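Local atomic coordinates of D-methionine-binding lipoprotein MetQ (Escherichia coli, PDB entry 4YAH), a protein that binds methionine as the solute-binding lipoprotein of an ATP-driven D-methionine permease, which carries the amino acid into the cell. Residues V35-V39 with T65-Y69; L76-D82 with V232-N237; S131-P136 with Q195-V200; L148-V152 with F219-K223. All coordinates share one frame; numbering follows the deposited sequence.

In the fold
Contacts 1 and 2 belong to the six-stranded mixed sheet, contacts 3 and 4 to the five-stranded one, the two sheets marking the two lobes of a periplasmic binding protein with methionine bound between them. Contact 1 closes before contact 2 opens. The loop that contact 2 closes, with ends 150 residues apart, contains contacts 3 and 4, whose segments alternate. The centres of contacts 1 and 2 lie about 14 Å apart, and about 15 Å separates those of contacts 3 and 4; each pair touches, and contacts 2 and 3 are about 35 Å apart between centres. The chain leaves the first lobe, builds the second and returns, while Tyr69 of contact 1 lines the pocket.

Contact 1: residues V35-V39 with T65-Y69; sequences VGVIV and TFNDY. With MET (methionine), chain B.
Ile38 sets CG1 beside its backbone N (chi1 -46°), and a further bend at chi2 (-61°) carries CD1 across to the 65-69 segment, 3.4 Å from Asp68 O, a buried oxygen with no polar partner in the model. Phe66 likewise keeps CG anti to its carbonyl carbon (chi1 -63°), which brings the ring up edge-on: Val37 O lies in the ring plane, and CE2 stands 3.8 Å from Gly36 CA. Glycine suits that position because a CB there would collide with CE2.

The backbones pair in parallel. Phe66 bridges the two residues flanking Ile38, its N donating to Val37 O at 2.9 Å and its O accepting from Val39 N at 2.9 Å. Beyond this pair the strands end, and branched Val39 fills the angle between the diverging segments. Its CG1 packs 3.6 Å from Thr65 CB, while CG2 rests 3.5 Å from Asn67 OD1, an oxygen that is hydrogen-bonded to Gln208.

Tyr69 turns the contact toward the ligand. Ile38 CD1 meets the edge of its ring, and the methyl CE of the bound methionine sits over the ring centre, an apolar CH-pi approach suited to a flat aromatic; Tyr69 OH is hydrogen-bonded to Thr204 OG1, itself a ligand partner.

Strands 32-38 and 60-66 are joined through helix 41-57 in a beta-alpha-beta crossover. That helix packs on Val37 and Thr65, helix 71-78 on Phe66 and helix 203-206 on Ile38, with strand 60-66 at the sheet's edge and strand 83-88 beyond 32-38.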
loop_
_atom_site.group_PDB
_atom_site.type_symbol
_atom_site.label_atom_id
_atom_site.label_comp_id
_atom_site.label_asym_id
_atom_site.label_seq_id
_atom_site.Cartn_x
_atom_site.Cartn_y
_atom_site.Cartn_z
ATOM N N VAL A 35 13.857 -8.149 -7.352
ATOM C CA VAL A 35 13.016 -7.392 -6.420
ATOM C C VAL A 35 11.559 -7.478 -6.825
ATOM O O VAL A 35 11.215 -7.154 -7.956
ATOM C CB VAL A 35 13.422 -5.922 -6.350
ATOM C CG1 VAL A 35 12.633 -5.203 -5.262
ATOM C CG2 VAL A 35 14.923 -5.781 -6.070
ATOM N N GLY A 36 10.714 -7.920 -5.895
ATOM C CA GLY A 36 9.285 -8.002 -6.146
ATOM C C GLY A 36 8.574 -6.682 -5.927
ATOM O O GLY A 36 8.756 -6.032 -4.897
ATOM N N VAL A 37 7.759 -6.297 -6.905
ATOM C CA VAL A 37 7.011 -5.040 -6.900
ATOM C C VAL A 37 5.616 -5.285 -7.446
ATOM O O VAL A 37 5.357 -6.332 -8.049
ATOM C CB VAL A 37 7.718 -3.938 -7.731
ATOM C CG1 VAL A 37 9.129 -3.713 -7.202
ATOM C CG2 VAL A 37 7.793 -4.303 -9.197
ATOM N N ILE A 38 4.716 -4.324 -7.238
ATOM C CA ILE A 38 3.340 -4.472 -7.722
ATOM C C ILE A 38 3.146 -3.751 -9.058
ATOM O O ILE A 38 3.621 -2.620 -9.239
ATOM C CB ILE A 38 2.316 -3.918 -6.719
ATOM C CG1 ILE A 38 2.623 -4.389 -5.300
ATOM C CG2 ILE A 38 0.902 -4.337 -7.139
ATOM C CD1 ILE A 38 2.585 -5.882 -5.118
ATOM N N VAL A 39 2.424 -4.388 -9.984
ATOM C CA VAL A 39 2.184 -3.786 -11.287
ATOM C C VAL A 39 1.422 -2.485 -11.153
ATOM O O VAL A 39 0.664 -2.292 -10.211
ATOM C CB VAL A 39 1.399 -4.727 -12.229
ATOM C CG1 VAL A 39 2.167 -5.965 -12.474
ATOM C CG2 VAL A 39 0.069 -5.096 -11.645
ATOM N N THR A 65 7.173 -8.894 -11.053
ATOM C CA THR A 65 5.930 -8.178 -10.796
ATOM C C THR A 65 4.847 -9.090 -10.255
ATOM O O THR A 65 4.760 -10.271 -10.610
ATOM C CB THR A 65 5.400 -7.474 -12.058
ATOM O OG1 THR A 65 5.114 -8.438 -13.082
ATOM C CG2 THR A 65 6.396 -6.459 -12.569
ATOM N N PHE A 66 4.032 -8.504 -9.382
ATOM C CA PHE A 66 2.919 -9.169 -8.713
ATOM C C PHE A 66 1.711 -8.243 -8.808
ATOM O O PHE A 66 1.872 -7.053 -9.065
ATOM C CB PHE A 66 3.241 -9.450 -7.236
ATOM C CG PHE A 66 4.397 -10.385 -7.029
ATOM C CD1 PHE A 66 4.177 -11.740 -6.867
ATOM C CD2 PHE A 66 5.699 -9.910 -7.006
ATOM C CE1 PHE A 66 5.249 -12.610 -6.685
ATOM C CE2 PHE A 66 6.764 -10.770 -6.835
ATOM C CZ PHE A 66 6.539 -12.115 -6.668
ATOM N N ASN A 67 0.516 -8.783 -8.607
ATOM C CA ASN A 67 -0.680 -7.955 -8.463
ATOM C C ASN A 67 -1.477 -8.377 -7.245
ATOM O O ASN A 67 -2.701 -8.378 -7.254
ATOM C CB ASN A 67 -1.564 -8.022 -9.705
ATOM C CG ASN A 67 -2.625 -6.946 -9.701
ATOM O OD1 ASN A 67 -2.364 -5.823 -9.283
ATOM N ND2 ASN A 67 -3.838 -7.294 -10.124
ATOM N N ASP A 68 -0.774 -8.731 -6.182
ATOM C CA ASP A 68 -1.411 -9.040 -4.922
ATOM C C ASP A 68 -0.422 -8.792 -3.806
ATOM O O ASP A 68 0.766 -8.556 -4.058
ATOM C CB ASP A 68 -1.882 -10.483 -4.892
ATOM C CG ASP A 68 -0.743 -11.451 -4.599
ATOM O OD1 ASP A 68 0.150 -11.565 -5.458
ATOM O OD2 ASP A 68 -0.731 -12.070 -3.513
ATOM N N TYR A 69 -0.907 -8.872 -2.575
ATOM C CA TYR A 69 -0.113 -8.536 -1.413
ATOM C C TYR A 69 0.370 -9.761 -0.635
ATOM O O TYR A 69 1.029 -9.616 0.398
ATOM C CB TYR A 69 -0.938 -7.651 -0.487
ATOM C CG TYR A 69 -1.103 -6.197 -0.893
ATOM C CD1 TYR A 69 -0.231 -5.578 -1.765
ATOM C CD2 TYR A 69 -2.105 -5.431 -0.325
ATOM C CE1 TYR A 69 -0.354 -4.241 -2.064
ATOM C CE2 TYR A 69 -2.240 -4.100 -0.619
ATOM C CZ TYR A 69 -1.377 -3.508 -1.472
ATOM O OH TYR A 69 -1.547 -2.173 -1.738
HETATM N N MET B . 1.207 0.506 -1.025
HETATM C CA MET B . 0.228 0.064 -0.030
HETATM C C MET B . -0.192 1.243 0.815
HETATM O O MET B . 0.688 1.958 1.305
HETATM C CB MET B . 0.814 -1.034 0.862
HETATM C CG MET B . -0.189 -1.686 1.801
HETATM S SD MET B . 0.517 -2.970 2.854
HETATM C CE MET B . 0.725 -4.292 1.661
HETATM O OXT MET B . -1.401 1.465 1.027
#

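Contact 2: residues L76-D82 with V232-N237; sequences LSKGDID and VTREDN
Arg234, ending strand 229-234, reaches the C-terminus of helix 71-78 in a polar contact centred on Leu76 O and Ile81 O, beside the six-stranded sheet. The helix closes in a Schellman motif: Gly79 takes a positive phi (87°) that a side chain would oppose, and its N bonds back to Leu76 O. Leu76 O also accepts from Arg234 NH1 at 2.9 Å, in the carbonyl plane, so backbone and guanidinium share one helix-end carbonyl; a long cationic chain suits a helix C-terminus, whose carbonyls probably attract positive charge. Arg234 NH1 also makes a weak bond to Ile81 O at 3.1 Å. A bend at chi3 (-58°) brings the guanidinium there, and Asp236 grips another edge through an in-plane salt bridge, OD2 to Arg234 NE. With a leucine in place of Arg234, Leu76 O and Ile81 O would probably lose their shared donor and Asp236 its charged mate.

Beneath, Leu76 CD2 packs 3.9 Å from Val232 CG1, branched apolar chains facing strand 103-111. Past the strand end, Asn237 ND2 donates to Asp82 O at 2.9 Å, on a lone pair and in the amide plane, and to a water bound to Asp82 OD2, while Asp82 OD1 accepts from Lys34 N.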
loop_
_atom_site.group_PDB
_atom_site.type_symbol
_atom_site.label_atom_id
_atom_site.label_comp_id
_atom_site.label_asym_id
_atom_site.label_seq_id
_atom_site.Cartn_x
_atom_site.Cartn_y
_atom_site.Cartn_z
ATOM N N LEU A 76 9.641 -14.122 -1.483
ATOM C CA LEU A 76 10.825 -13.700 -0.747
ATOM C C LEU A 76 11.261 -14.762 0.251
ATOM O O LEU A 76 12.433 -15.107 0.313
ATOM C CB LEU A 76 10.543 -12.384 -0.025
ATOM C CG LEU A 76 11.655 -11.839 0.854
ATOM C CD1 LEU A 76 12.940 -11.654 0.062
ATOM C CD2 LEU A 76 11.225 -10.535 1.502
ATOM N N SER A 77 10.314 -15.268 1.033
ATOM C CA SER A 77 10.594 -16.262 2.062
ATOM C C SER A 77 11.209 -17.522 1.456
ATOM O O SER A 77 12.139 -18.112 2.015
ATOM C CB SER A 77 9.318 -16.623 2.809
ATOM O OG SER A 77 9.587 -17.607 3.786
ATOM N N LYS A 78 10.687 -17.918 0.298
ATOM C CA LYS A 78 11.142 -19.133 -0.373
ATOM C C LYS A 78 12.452 -18.949 -1.122
ATOM O O LYS A 78 13.033 -19.924 -1.620
ATOM C CB LYS A 78 10.067 -19.608 -1.339
ATOM C CG LYS A 78 8.972 -20.422 -0.675
ATOM C CD LYS A 78 7.636 -20.297 -1.411
ATOM C CE LYS A 78 7.762 -20.505 -2.915
ATOM N NZ LYS A 78 6.429 -20.402 -3.581
ATOM N N GLY A 79 12.908 -17.707 -1.225
ATOM C CA GLY A 79 14.150 -17.400 -1.909
ATOM C C GLY A 79 14.006 -17.188 -3.405
ATOM O O GLY A 79 15.008 -17.111 -4.108
ATOM N N ASP A 80 12.771 -17.074 -3.893
ATOM C CA ASP A 80 12.510 -16.840 -5.319
ATOM C C ASP A 80 12.871 -15.428 -5.745
ATOM O O ASP A 80 13.123 -15.171 -6.921
ATOM C CB ASP A 80 11.043 -17.105 -5.651
ATOM C CG ASP A 80 10.676 -18.579 -5.568
ATOM O OD1 ASP A 80 11.583 -19.427 -5.669
ATOM O OD2 ASP A 80 9.481 -18.891 -5.402
ATOM N N ILE A 81 12.854 -14.510 -4.780
ATOM C CA ILE A 81 13.331 -13.150 -4.991
ATOM C C ILE A 81 14.182 -12.754 -3.782
ATOM O O ILE A 81 14.107 -13.384 -2.726
ATOM C CB ILE A 81 12.167 -12.155 -5.195
ATOM C CG1 ILE A 81 11.210 -12.188 -4.001
ATOM C CG2 ILE A 81 11.427 -12.479 -6.487
ATOM C CD1 ILE A 81 10.053 -11.185 -4.098
ATOM N N ASP A 82 14.997 -11.722 -3.948
ATOM C CA ASP A 82 15.923 -11.263 -2.914
ATOM C C ASP A 82 15.325 -10.234 -1.952
ATOM O O ASP A 82 15.737 -10.126 -0.786
ATOM C CB ASP A 82 17.146 -10.638 -3.572
ATOM C CG ASP A 82 17.949 -11.643 -4.417
ATOM O OD1 ASP A 82 17.834 -11.627 -5.667
ATOM O OD2 ASP A 82 18.703 -12.446 -3.822
ATOM N N VAL A 232 11.964 -4.783 1.869
ATOM C CA VAL A 232 12.026 -5.882 2.809
ATOM C C VAL A 232 12.823 -7.044 2.233
ATOM O O VAL A 232 12.696 -7.364 1.048
ATOM C CB VAL A 232 10.620 -6.344 3.165
ATOM C CG1 VAL A 232 10.637 -7.580 4.008
ATOM C CG2 VAL A 232 9.906 -5.241 3.912
ATOM N N THR A 233 13.632 -7.668 3.092
ATOM C CA THR A 233 14.413 -8.853 2.728
ATOM C C THR A 233 14.195 -9.936 3.761
ATOM O O THR A 233 13.482 -9.737 4.737
ATOM C CB THR A 233 15.923 -8.573 2.656
ATOM O OG1 THR A 233 16.423 -8.307 3.976
ATOM C CG2 THR A 233 16.225 -7.404 1.745
ATOM N N ARG A 234 14.859 -11.075 3.572
ATOM C CA ARG A 234 14.925 -12.068 4.631
ATOM C C ARG A 234 15.955 -11.605 5.658
ATOM O O ARG A 234 16.807 -10.771 5.369
ATOM C CB ARG A 234 15.308 -13.445 4.088
ATOM C CG ARG A 234 14.305 -14.052 3.110
ATOM C CD ARG A 234 14.807 -15.402 2.619
ATOM N NE ARG A 234 16.115 -15.248 1.995
ATOM C CZ ARG A 234 16.315 -14.843 0.744
ATOM N NH1 ARG A 234 15.285 -14.561 -0.055
ATOM N NH2 ARG A 234 17.554 -14.715 0.290
ATOM N N GLU A 235 15.852 -12.135 6.865
ATOM C CA GLU A 235 16.873 -11.907 7.879
ATOM C C GLU A 235 18.246 -12.282 7.333
ATOM O O GLU A 235 19.232 -11.570 7.575
ATOM C CB GLU A 235 16.543 -12.709 9.136
ATOM C CG GLU A 235 17.630 -12.716 10.216
ATOM C CD GLU A 235 17.873 -11.351 10.840
ATOM O OE1 GLU A 235 16.925 -10.530 10.877
ATOM O OE2 GLU A 235 19.011 -11.101 11.297
ATOM N N ASP A 236 18.319 -13.381 6.585
ATOM C CA ASP A 236 19.626 -13.903 6.178
ATOM C C ASP A 236 20.335 -13.038 5.132
ATOM O O ASP A 236 21.550 -13.130 5.012
ATOM C CB ASP A 236 19.514 -15.356 5.662
ATOM C CG ASP A 236 18.614 -15.501 4.430
ATOM O OD1 ASP A 236 19.043 -15.153 3.311
ATOM O OD2 ASP A 236 17.487 -15.999 4.587
ATOM N N ASN A 237 19.618 -12.208 4.366
ATOM C CA ASN A 237 20.292 -11.404 3.342
ATOM C C ASN A 237 20.109 -9.901 3.521
ATOM O O ASN A 237 20.395 -9.123 2.611
ATOM C CB ASN A 237 19.839 -11.844 1.941
ATOM C CG ASN A 237 18.424 -11.450 1.628
ATOM O OD1 ASN A 237 17.538 -11.525 2.486
ATOM N ND2 ASN A 237 18.203 -11.022 0.404
HETATM O O HOH W 1 20.433 -11.279 -1.752
HETATM O O HOH W 2 17.632 -14.241 -2.580
#

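Contact 3: residues S131-P136 with Q195-V200; sequences SQVAVP and QIALAV
Gln195 meets Gln132 first: the extended chain of Gln132 crosses it obliquely, NE2 lying 3.6 Å from Gln195 CB, amide planes 47° apart. Both, long and polar, sit where the strands begin, exposed Gln195 just ahead of its own. With CG1 turned from the carbonyl carbon (chi1 -59°) and the chain folded at chi2, Ile196 lays CD1 3.5 Å from Gln132 OE1 while CG2 rests on Ala134 CB.

Ala197 gives its N to Gln132 O at 3.0 Å and turns its methyl onto Ser131. It is extra in the pairing, since Gln132 matches Ile196 but Ala134 matches Ala199; this beta bulge in otherwise parallel strands leaves Leu198 N buried without a partner. The strands belong to the five-stranded mixed sheet, between 178-182 and 115-117.

Leu198 regains the pairing: its O accepts from Ala134 N at 2.8 Å, and its side chain lies beside Val133, pointing the same way, CD2 4.0 Å from Val133 CG1. Ala199 and Ala134 share the other face, under helix 187-190, where small methyls meet Ser190. Val200 N donates to Ala134 O at 2.8 Å. Val200 O, 3.4 Å from Pro136 CD, is buried without a polar partner, for proline has no N-H.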
loop_
_atom_site.group_PDB
_atom_site.type_symbol
_atom_site.label_atom_id
_atom_site.label_comp_id
_atom_site.label_asym_id
_atom_site.label_seq_id
_atom_site.Cartn_x
_atom_site.Cartn_y
_atom_site.Cartn_z
ATOM N N SER A 131 -25.827 1.870 2.387
ATOM C CA SER A 131 -24.869 1.760 1.299
ATOM C C SER A 131 -23.788 0.754 1.644
ATOM O O SER A 131 -23.365 0.666 2.797
ATOM C CB SER A 131 -24.229 3.106 1.002
ATOM O OG SER A 131 -25.093 3.943 0.265
ATOM N N GLN A 132 -23.343 0.003 0.643
ATOM C CA GLN A 132 -22.159 -0.836 0.822
ATOM C C GLN A 132 -20.899 -0.010 0.608
ATOM O O GLN A 132 -20.790 0.767 -0.354
ATOM C CB GLN A 132 -22.191 -2.026 -0.123
ATOM C CG GLN A 132 -23.296 -3.026 0.205
ATOM C CD GLN A 132 -23.316 -4.190 -0.749
ATOM O OE1 GLN A 132 -22.300 -4.514 -1.360
ATOM N NE2 GLN A 132 -24.478 -4.813 -0.899
ATOM N N VAL A 133 -19.945 -0.196 1.513
ATOM C CA VAL A 133 -18.674 0.499 1.466
ATOM C C VAL A 133 -17.593 -0.566 1.434
ATOM O O VAL A 133 -17.503 -1.364 2.357
ATOM C CB VAL A 133 -18.480 1.425 2.680
ATOM C CG1 VAL A 133 -17.106 2.074 2.642
ATOM C CG2 VAL A 133 -19.595 2.478 2.703
ATOM N N ALA A 134 -16.793 -0.582 0.371
ATOM C CA ALA A 134 -15.776 -1.616 0.200
ATOM C C ALA A 134 -14.464 -1.176 0.834
ATOM O O ALA A 134 -14.062 -0.010 0.701
ATOM C CB ALA A 134 -15.584 -1.943 -1.273
ATOM N N VAL A 135 -13.810 -2.115 1.511
ATOM C CA VAL A 135 -12.515 -1.888 2.115
ATOM C C VAL A 135 -11.632 -3.127 1.939
ATOM O O VAL A 135 -12.132 -4.238 1.747
ATOM C CB VAL A 135 -12.632 -1.574 3.612
ATOM C CG1 VAL A 135 -13.478 -0.321 3.840
ATOM C CG2 VAL A 135 -13.238 -2.762 4.349
ATOM N N PRO A 136 -10.309 -2.949 2.021
ATOM C CA PRO A 136 -9.420 -4.120 1.999
ATOM C C PRO A 136 -9.703 -5.095 3.132
ATOM O O PRO A 136 -10.085 -4.653 4.217
ATOM C CB PRO A 136 -8.022 -3.519 2.162
ATOM C CG PRO A 136 -8.156 -2.047 2.072
ATOM C CD PRO A 136 -9.591 -1.684 2.230
ATOM N N GLN A 195 -24.052 -2.147 -6.108
ATOM C CA GLN A 195 -24.355 -1.741 -4.733
ATOM C C GLN A 195 -23.202 -1.027 -3.994
ATOM O O GLN A 195 -23.405 -0.524 -2.891
ATOM C CB GLN A 195 -24.797 -2.961 -3.926
ATOM C CG GLN A 195 -26.095 -3.597 -4.431
ATOM C CD GLN A 195 -27.271 -2.619 -4.496
ATOM O OE1 GLN A 195 -27.393 -1.707 -3.676
ATOM N NE2 GLN A 195 -28.137 -2.804 -5.490
ATOM N N ILE A 196 -22.012 -0.960 -4.595
ATOM C CA ILE A 196 -20.867 -0.345 -3.911
ATOM C C ILE A 196 -20.833 1.163 -4.138
ATOM O O ILE A 196 -20.542 1.645 -5.232
ATOM C CB ILE A 196 -19.538 -0.978 -4.373
ATOM C CG1 ILE A 196 -19.533 -2.487 -4.086
ATOM C CG2 ILE A 196 -18.357 -0.281 -3.740
ATOM C CD1 ILE A 196 -19.522 -2.859 -2.656
ATOM N N ALA A 197 -21.140 1.907 -3.078
ATOM C CA ALA A 197 -21.260 3.354 -3.151
ATOM C C ALA A 197 -19.965 4.092 -2.886
ATOM O O ALA A 197 -19.819 5.267 -3.239
ATOM C CB ALA A 197 -22.320 3.821 -2.153
ATOM N N LEU A 198 -19.020 3.384 -2.275
ATOM C CA LEU A 198 -17.810 3.983 -1.755
ATOM C C LEU A 198 -16.802 2.862 -1.553
ATOM O O LEU A 198 -17.176 1.774 -1.127
ATOM C CB LEU A 198 -18.119 4.711 -0.443
ATOM C CG LEU A 198 -17.009 5.458 0.284
ATOM C CD1 LEU A 198 -16.523 6.639 -0.529
ATOM C CD2 LEU A 198 -17.545 5.923 1.645
ATOM N N ALA A 199 -15.545 3.128 -1.890
ATOM C CA ALA A 199 -14.463 2.162 -1.657
ATOM C C ALA A 199 -13.207 2.856 -1.143
ATOM O O ALA A 199 -12.782 3.868 -1.700
ATOM C CB ALA A 199 -14.136 1.397 -2.931
ATOM N N VAL A 200 -12.600 2.284 -0.111
ATOM C CA VAL A 200 -11.293 2.737 0.357
ATOM C C VAL A 200 -10.263 1.847 -0.330
ATOM O O VAL A 200 -10.268 0.639 -0.140
ATOM C CB VAL A 200 -11.159 2.658 1.881
ATOM C CG1 VAL A 200 -9.789 3.115 2.317
ATOM C CG2 VAL A 200 -12.213 3.528 2.538
#

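Contact 4: residues L148-V152 with F219-K223; sequences LLQKV and FVEDK
The end of helix 139-151 and the residue after it pass the short, weakly bonded strand 219-220 and its continuation, with Leu148 CA 6.3 Å from Glu221 CA and Val152 CA 7.5 Å from Phe219 CA, a spacing filled by side chains. This is helix-on-sheet packing in the alpha/beta lobe built on the five-stranded sheet, of which 219-220 is an outermost strand.

Phe219 is the apolar plug between them. Its CG stands between the backbone N and the carbonyl carbon (chi1 50°), directing the ring at the helix. Val152 crosses it at about a right angle, CG1 3.7 Å from Phe219 CB and CG2 over the centre of one face. Leu148 takes the edge: CD2 lies in the ring plane, 3.7 Å from Phe219 CE2. Leu149 adds CD2 obliquely near Phe219 CZ, at 3.9 Å. Branched aliphatic chains suit these places because their methyls can follow the outline of a ring. The other methyl of Leu148, CD1, rests against the backbone of Glu221, 3.8 Å from its N. Replacing Leu148 by an alanine would probably open a gap along the Phe219 edge and let the ring turn more easily.

Past the apolar patch the contact becomes charged. Glu221 turns to Arg144, a residue that binds the methionine, and to Ile114 N. Lys151, exposed, runs out extended until chi4 (72°) bends its end toward Asp222, where NZ forms a salt bridge to OD2 at 2.9 Å, coming from above the carboxylate, 39° out of its plane.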
loop_
_atom_site.group_PDB
_atom_site.type_symbol
_atom_site.label_atom_id
_atom_site.label_comp_id
_atom_site.label_asym_id
_atom_site.label_seq_id
_atom_site.Cartn_x
_atom_site.Cartn_y
_atom_site.Cartn_z
ATOM N N LEU A 148 -10.050 5.493 8.948
ATOM C CA LEU A 148 -10.316 6.601 8.036
ATOM C C LEU A 148 -11.815 6.930 8.012
ATOM O O LEU A 148 -12.200 8.109 8.033
ATOM C CB LEU A 148 -9.787 6.283 6.631
ATOM C CG LEU A 148 -9.993 7.369 5.568
ATOM C CD1 LEU A 148 -9.466 8.717 6.018
ATOM C CD2 LEU A 148 -9.318 6.976 4.269
ATOM N N LEU A 149 -12.652 5.894 7.993
ATOM C CA LEU A 149 -14.100 6.076 8.010
ATOM C C LEU A 149 -14.535 6.745 9.315
ATOM O O LEU A 149 -15.514 7.502 9.335
ATOM C CB LEU A 149 -14.803 4.734 7.837
ATOM C CG LEU A 149 -14.594 4.106 6.454
ATOM C CD1 LEU A 149 -15.224 2.722 6.379
ATOM C CD2 LEU A 149 -15.119 4.975 5.329
ATOM N N GLN A 150 -13.811 6.463 10.394
ATOM C CA GLN A 150 -14.091 7.108 11.678
ATOM C C GLN A 150 -13.656 8.575 11.629
ATOM O O GLN A 150 -14.369 9.468 12.097
ATOM C CB GLN A 150 -13.386 6.373 12.829
ATOM C CG GLN A 150 -13.536 7.082 14.189
ATOM C CD GLN A 150 -12.930 6.283 15.331
ATOM O OE1 GLN A 150 -13.647 5.797 16.201
ATOM N NE2 GLN A 150 -11.610 6.147 15.327
ATOM N N LYS A 151 -12.476 8.816 11.064
ATOM C CA LYS A 151 -11.946 10.165 10.943
ATOM C C LYS A 151 -12.915 11.100 10.218
ATOM O O LYS A 151 -13.053 12.268 10.598
ATOM C CB LYS A 151 -10.605 10.129 10.223
ATOM C CG LYS A 151 -9.979 11.473 9.905
ATOM C CD LYS A 151 -8.738 11.260 9.049
ATOM C CE LYS A 151 -8.316 12.513 8.298
ATOM N NZ LYS A 151 -7.737 13.533 9.210
ATOM N N VAL A 152 -13.563 10.603 9.169
ATOM C CA VAL A 152 -14.484 11.446 8.404
ATOM C C VAL A 152 -15.899 11.396 8.980
ATOM O O VAL A 152 -16.826 11.970 8.406
ATOM C CB VAL A 152 -14.478 11.047 6.902
ATOM C CG1 VAL A 152 -13.065 11.152 6.365
ATOM C CG2 VAL A 152 -15.026 9.636 6.681
ATOM N N PHE A 219 -12.271 11.644 0.264
ATOM C CA PHE A 219 -11.591 11.965 1.509
ATOM C C PHE A 219 -10.292 11.192 1.482
ATOM O O PHE A 219 -10.195 10.197 0.774
ATOM C CB PHE A 219 -12.424 11.612 2.739
ATOM C CG PHE A 219 -12.981 10.218 2.730
ATOM C CD1 PHE A 219 -14.291 9.977 2.341
ATOM C CD2 PHE A 219 -12.194 9.142 3.105
ATOM C CE1 PHE A 219 -14.802 8.690 2.336
ATOM C CE2 PHE A 219 -12.701 7.861 3.103
ATOM C CZ PHE A 219 -14.007 7.633 2.729
ATOM N N VAL A 220 -9.317 11.686 2.233
ATOM C CA VAL A 220 -7.957 11.167 2.198
ATOM C C VAL A 220 -7.379 11.176 3.603
ATOM O O VAL A 220 -7.591 12.102 4.381
ATOM C CB VAL A 220 -7.053 12.009 1.266
ATOM C CG1 VAL A 220 -5.698 11.312 1.065
ATOM C CG2 VAL A 220 -7.738 12.251 -0.050
ATOM N N GLU A 221 -6.684 10.099 3.914
ATOM C CA GLU A 221 -5.875 9.959 5.112
ATOM C C GLU A 221 -4.834 11.074 5.249
ATOM O O GLU A 221 -4.329 11.548 4.228
ATOM C CB GLU A 221 -5.211 8.592 5.029
ATOM C CG GLU A 221 -4.506 8.069 6.250
ATOM C CD GLU A 221 -3.890 6.704 5.939
ATOM O OE1 GLU A 221 -3.059 6.641 5.002
ATOM O OE2 GLU A 221 -4.267 5.705 6.595
ATOM N N ASP A 222 -4.510 11.477 6.487
ATOM C CA ASP A 222 -3.410 12.432 6.731
ATOM C C ASP A 222 -2.075 11.885 6.240
ATOM O O ASP A 222 -1.838 10.694 6.328
ATOM C CB ASP A 222 -3.264 12.761 8.226
ATOM C CG ASP A 222 -4.450 13.505 8.795
ATOM O OD1 ASP A 222 -4.651 13.410 10.030
ATOM O OD2 ASP A 222 -5.169 14.186 8.026
ATOM N N LYS A 223 -1.197 12.759 5.749
ATOM C CA LYS A 223 0.159 12.354 5.352
ATOM C C LYS A 223 0.913 11.693 6.509
ATOM O O LYS A 223 1.683 10.750 6.303
ATOM C CB LYS A 223 0.968 13.552 4.850
ATOM C CG LYS A 223 0.489 14.127 3.528
ATOM C CD LYS A 223 1.286 15.374 3.149
ATOM C CE LYS A 223 0.575 16.196 2.079
ATOM N NZ LYS A 223 0.369 15.431 0.814
#